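PDB 3DR2: exported gluconolactonase from Xanthomonas campestris pv. campestris, which catalyses the hydrolysis of gluconolactone in secondary glucose metabolism, as a calcium-binding six-bladed beta-propeller of the SMP-30 family. Local coordinates for residues N91-D94 / R98-H101; L136-A139 / A143-F146. All coordinates share one frame; numbering follows the deposited sequence.

In the fold
Following the chain from the N terminus, strand 88-93 runs out to D94, turns through three residues and returns from R98 into strand 99-103, so that contact 1 closes a tight beta hairpin. The chain then adds strands 108-112 and 118-120 to that sheet before strand 136-138 opens the next one, where contact 2 closes a second hairpin with strand 144-147 over an equally short turn. The two are in series, neither nested nor crossed, and their centres lie about 9 Å apart. Each joins the first two strands of its blade, and the two blades are consecutive and pack directly against each other: L136 lies on N91 and V100, V138 on V93, and I144 on V100.

Contact 1 of 2, residues N91-D94 / R98-H101; sequences NAVD and RLVH
D94 and R98 meet at the turn end of this pairing through both side chain and backbone. The carboxylate divides its work: OD1 of D94 takes NE of R98 at 2.8 Å through its syn lone pair, forming a salt bridge, while OD2 of D94 receives the backbone N of R98, also at 2.8 Å, from above the carboxylate plane. A bend at chi3 (-65°) folds the arginine back to the acid, with NH2 adding a weak bond to OD1. The carboxylate and guanidinium planes stand 52° apart, so the pair is no flat two-pronged bridge. D94 N returns a bond to R98 O, so backbone and side chain both tie the two residues together.

Further along, A92 and V100 form the antiparallel hydrogen-bonded pair, V100 N to A92 O at 2.9 Å being the straighter of their two bonds. On that face CB of A92 presses tightly on CG2 of V100, 3.5 Å away. This is the hairpin that begins a four-stranded blade of the six-bladed propeller, strand 88-93 being its first strand. Across the non-hydrogen-bonded pair N91 and H101, the imidazole ND1 of H101 donates to OD1 of N91 at 2.7 Å, the oxygen lying in the ring plane and the amide nearly perpendicular to it (88°). On the same face, CG2 of V93 touches CD2 of L99.

The second shell fixes the polar pair at both ends. H101 NE2 bonds to S112 OG, and ND2 of N91 bonds to S62 OG and G49 O of the preceding sheet, which should restrict rotation of both buried groups. W53 packs on V93 and L99, while L136 of the following blade lies against A92 and V100.

Contact 2 of 2, residues L136-A139 / A143-F146; sequences LIVA and AIWF
The backbones of I137 and W145 exchange two hydrogen bonds of 2.9 Å, N of each to O of the other, in an antiparallel pairing whose strand segments run at 158°, and A139 N closes the turn end with a bond to A143 O. L136 and F146 form the non-hydrogen-bonded pair at one end; their CB atoms meet at 3.7 Å, and from there the phenyl ring of F146 leads away toward Y172 and L181. L136 instead keeps company with I144 two residues back on the partner strand: the two side chains run alongside each other in the same direction, with CD1 of L136 3.9 Å from CG2 of I144.

The hairpin opens a four-stranded propeller blade, and its two faces serve different neighbours. L136, V138 and I144 pack on V100 of the preceding blade, whereas I137 and W145 face strand 190-195 of the next one through L193 and F195.

On this second face, I137 and W145 approach at an angle to one another. A chi1 of 61° tucks CG1 of I137 over its own backbone, flanked by N and C, which brings it to CB of W145 at 3.8 Å. The indole of W145 extends toward the turn, its NE1 passing 3.8 Å from CB of A139. Rings of F195 and W222 meet the indole edge-to-face. The side chain of I137 lies about 4 Å from a bound calcium ion. At the turn, OD1 of D141 accepts a hydrogen bond from A143 N.

Contact 1 of 2, residues N91-D94 / R98-H101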
loop_
_atom_site.group_PDB
_atom_site.type_symbol
_atom_site.label_atom_id
_atom_site.label_comp_id
_atom_site.label_asym_id
_atom_site.label_seq_id
_atom_site.Cartn_x
_atom_site.Cartn_y
_atom_site.Cartn_z
ATOM N N ASN A 91 -13.167 10.873 -3.960
ATOM C CA ASN A 91 -13.517 11.886 -2.958
ATOM C C ASN A 91 -14.224 13.010 -3.709
ATOM O O ASN A 91 -13.984 13.221 -4.903
ATOM C CB ASN A 91 -12.285 12.504 -2.284
ATOM C CG ASN A 91 -11.489 11.506 -1.485
ATOM O OD1 ASN A 91 -11.917 11.047 -0.425
ATOM N ND2 ASN A 91 -10.312 11.165 -1.990
ATOM N N ALA A 92 -15.081 13.730 -2.994
ATOM C CA ALA A 92 -15.811 14.862 -3.547
ATOM C C ALA A 92 -16.201 15.745 -2.371
ATOM O O ALA A 92 -16.066 15.341 -1.216
ATOM C CB ALA A 92 -17.052 14.391 -4.291
ATOM N N VAL A 93 -16.676 16.951 -2.666
ATOM C CA VAL A 93 -17.075 17.891 -1.626
ATOM C C VAL A 93 -18.508 18.326 -1.882
ATOM O O VAL A 93 -18.828 18.775 -2.977
ATOM C CB VAL A 93 -16.165 19.132 -1.633
ATOM C CG1 VAL A 93 -16.536 20.059 -0.475
ATOM C CG2 VAL A 93 -14.713 18.704 -1.535
ATOM N N ASP A 94 -19.371 18.191 -0.881
ATOM C CA ASP A 94 -20.759 18.572 -1.072
ATOM C C ASP A 94 -20.986 20.068 -0.896
ATOM O O ASP A 94 -20.048 20.823 -0.642
ATOM C CB ASP A 94 -21.680 17.744 -0.161
ATOM C CG ASP A 94 -21.545 18.085 1.314
ATOM O OD1 ASP A 94 -22.043 17.281 2.135
ATOM O OD2 ASP A 94 -20.969 19.140 1.656
ATOM N N ARG A 98 -18.579 19.438 3.085
ATOM C CA ARG A 98 -18.264 18.213 3.816
ATOM C C ARG A 98 -17.675 17.253 2.788
ATOM O O ARG A 98 -18.081 17.261 1.628
ATOM C CB ARG A 98 -19.528 17.585 4.415
ATOM C CG ARG A 98 -20.165 18.368 5.545
ATOM C CD ARG A 98 -21.486 17.728 5.956
ATOM N NE ARG A 98 -22.472 17.799 4.877
ATOM C CZ ARG A 98 -23.760 17.509 5.021
ATOM N NH1 ARG A 98 -24.229 17.123 6.201
ATOM N NH2 ARG A 98 -24.586 17.619 3.987
ATOM N N LEU A 99 -16.711 16.437 3.201
ATOM C CA LEU A 99 -16.108 15.483 2.282
ATOM C C LEU A 99 -16.970 14.235 2.186
ATOM O O LEU A 99 -17.429 13.716 3.203
ATOM C CB LEU A 99 -14.713 15.069 2.762
ATOM C CG LEU A 99 -13.649 16.146 2.954
ATOM C CD1 LEU A 99 -12.327 15.478 3.302
ATOM C CD2 LEU A 99 -13.514 16.977 1.684
ATOM N N VAL A 100 -17.201 13.766 0.962
ATOM C CA VAL A 100 -17.955 12.538 0.737
ATOM C C VAL A 100 -16.961 11.583 0.084
ATOM O O VAL A 100 -16.080 12.021 -0.661
ATOM C CB VAL A 100 -19.186 12.766 -0.166
ATOM C CG1 VAL A 100 -20.236 13.577 0.598
ATOM C CG2 VAL A 100 -18.784 13.495 -1.436
ATOM N N HIS A 101 -17.104 10.289 0.361
ATOM C CA HIS A 101 -16.155 9.292 -0.136
ATOM C C HIS A 101 -16.743 8.009 -0.706
ATOM O O HIS A 101 -17.836 7.590 -0.330
ATOM C CB HIS A 101 -15.226 8.855 1.003
ATOM C CG HIS A 101 -14.785 9.968 1.899
ATOM N ND1 HIS A 101 -13.730 10.802 1.590
ATOM C CD2 HIS A 101 -15.255 10.385 3.100
ATOM C CE1 HIS A 101 -13.568 11.682 2.563
ATOM N NE2 HIS A 101 -14.480 11.451 3.492
#

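Contact 2 of 2, residues L136-A139 / A143-F146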
loop_
_atom_site.group_PDB
_atom_site.type_symbol
_atom_site.label_atom_id
_atom_site.label_comp_id
_atom_site.label_asym_id
_atom_site.label_seq_id
_atom_site.Cartn_x
_atom_site.Cartn_y
_atom_site.Cartn_z
ATOM N N LEU A 136 -17.105 9.538 -7.437
ATOM C CA LEU A 136 -18.372 10.224 -7.185
ATOM C C LEU A 136 -18.286 11.720 -7.424
ATOM O O LEU A 136 -17.196 12.294 -7.478
ATOM C CB LEU A 136 -18.837 9.972 -5.743
ATOM C CG LEU A 136 -18.190 10.765 -4.597
ATOM C CD1 LEU A 136 -18.786 10.295 -3.276
ATOM C CD2 LEU A 136 -16.674 10.575 -4.596
ATOM N N ILE A 137 -19.454 12.338 -7.587
ATOM C CA ILE A 137 -19.563 13.774 -7.795
ATOM C C ILE A 137 -20.826 14.233 -7.086
ATOM O O ILE A 137 -21.681 13.420 -6.730
ATOM C CB ILE A 137 -19.669 14.147 -9.299
ATOM C CG1 ILE A 137 -20.921 13.513 -9.915
ATOM C CG2 ILE A 137 -18.409 13.707 -10.027
ATOM C CD1 ILE A 137 -21.156 13.881 -11.380
ATOM N N VAL A 138 -20.934 15.534 -6.861
ATOM C CA VAL A 138 -22.107 16.095 -6.209
ATOM C C VAL A 138 -22.751 17.084 -7.175
ATOM O O VAL A 138 -22.097 18.018 -7.634
ATOM C CB VAL A 138 -21.724 16.836 -4.917
ATOM C CG1 VAL A 138 -22.978 17.347 -4.228
ATOM C CG2 VAL A 138 -20.948 15.904 -3.999
ATOM N N ALA A 139 -24.025 16.863 -7.490
ATOM C CA ALA A 139 -24.745 17.741 -8.407
ATOM C C ALA A 139 -25.151 19.033 -7.710
ATOM O O ALA A 139 -25.096 19.135 -6.483
ATOM C CB ALA A 139 -25.979 17.028 -8.957
ATOM N N ALA A 143 -27.473 16.102 -4.787
ATOM C CA ALA A 143 -27.483 14.658 -4.988
ATOM C C ALA A 143 -26.064 14.164 -5.249
ATOM O O ALA A 143 -25.287 14.834 -5.922
ATOM C CB ALA A 143 -28.379 14.300 -6.167
ATOM N N ILE A 144 -25.729 12.999 -4.704
ATOM C CA ILE A 144 -24.408 12.415 -4.912
ATOM C C ILE A 144 -24.542 11.336 -5.983
ATOM O O ILE A 144 -25.337 10.408 -5.835
ATOM C CB ILE A 144 -23.867 11.758 -3.618
ATOM C CG1 ILE A 144 -23.644 12.824 -2.549
ATOM C CG2 ILE A 144 -22.561 11.010 -3.903
ATOM C CD1 ILE A 144 -23.331 12.256 -1.194
ATOM N N TRP A 145 -23.775 11.474 -7.062
ATOM C CA TRP A 145 -23.790 10.503 -8.154
ATOM C C TRP A 145 -22.495 9.710 -8.090
ATOM O O TRP A 145 -21.433 10.281 -7.862
ATOM C CB TRP A 145 -23.852 11.206 -9.510
ATOM C CG TRP A 145 -25.137 11.912 -9.808
ATOM C CD1 TRP A 145 -25.641 13.015 -9.180
ATOM C CD2 TRP A 145 -26.064 11.579 -10.844
ATOM N NE1 TRP A 145 -26.831 13.392 -9.768
ATOM C CE2 TRP A 145 -27.113 12.525 -10.789
ATOM C CE3 TRP A 145 -26.113 10.569 -11.813
ATOM C CZ2 TRP A 145 -28.196 12.490 -11.672
ATOM C CZ3 TRP A 145 -27.191 10.536 -12.692
ATOM C CH2 TRP A 145 -28.218 11.494 -12.612
ATOM N N PHE A 146 -22.567 8.403 -8.304
ATOM C CA PHE A 146 -21.347 7.605 -8.250
ATOM C C PHE A 146 -21.392 6.365 -9.128
ATOM O O PHE A 146 -22.458 5.932 -9.557
ATOM C CB PHE A 146 -21.047 7.224 -6.796
ATOM C CG PHE A 146 -22.051 6.275 -6.180
ATOM C CD1 PHE A 146 -21.852 4.899 -6.240
ATOM C CD2 PHE A 146 -23.158 6.761 -5.490
ATOM C CE1 PHE A 146 -22.734 4.015 -5.616
ATOM C CE2 PHE A 146 -24.051 5.891 -4.861
ATOM C CZ PHE A 146 -23.836 4.512 -4.922
#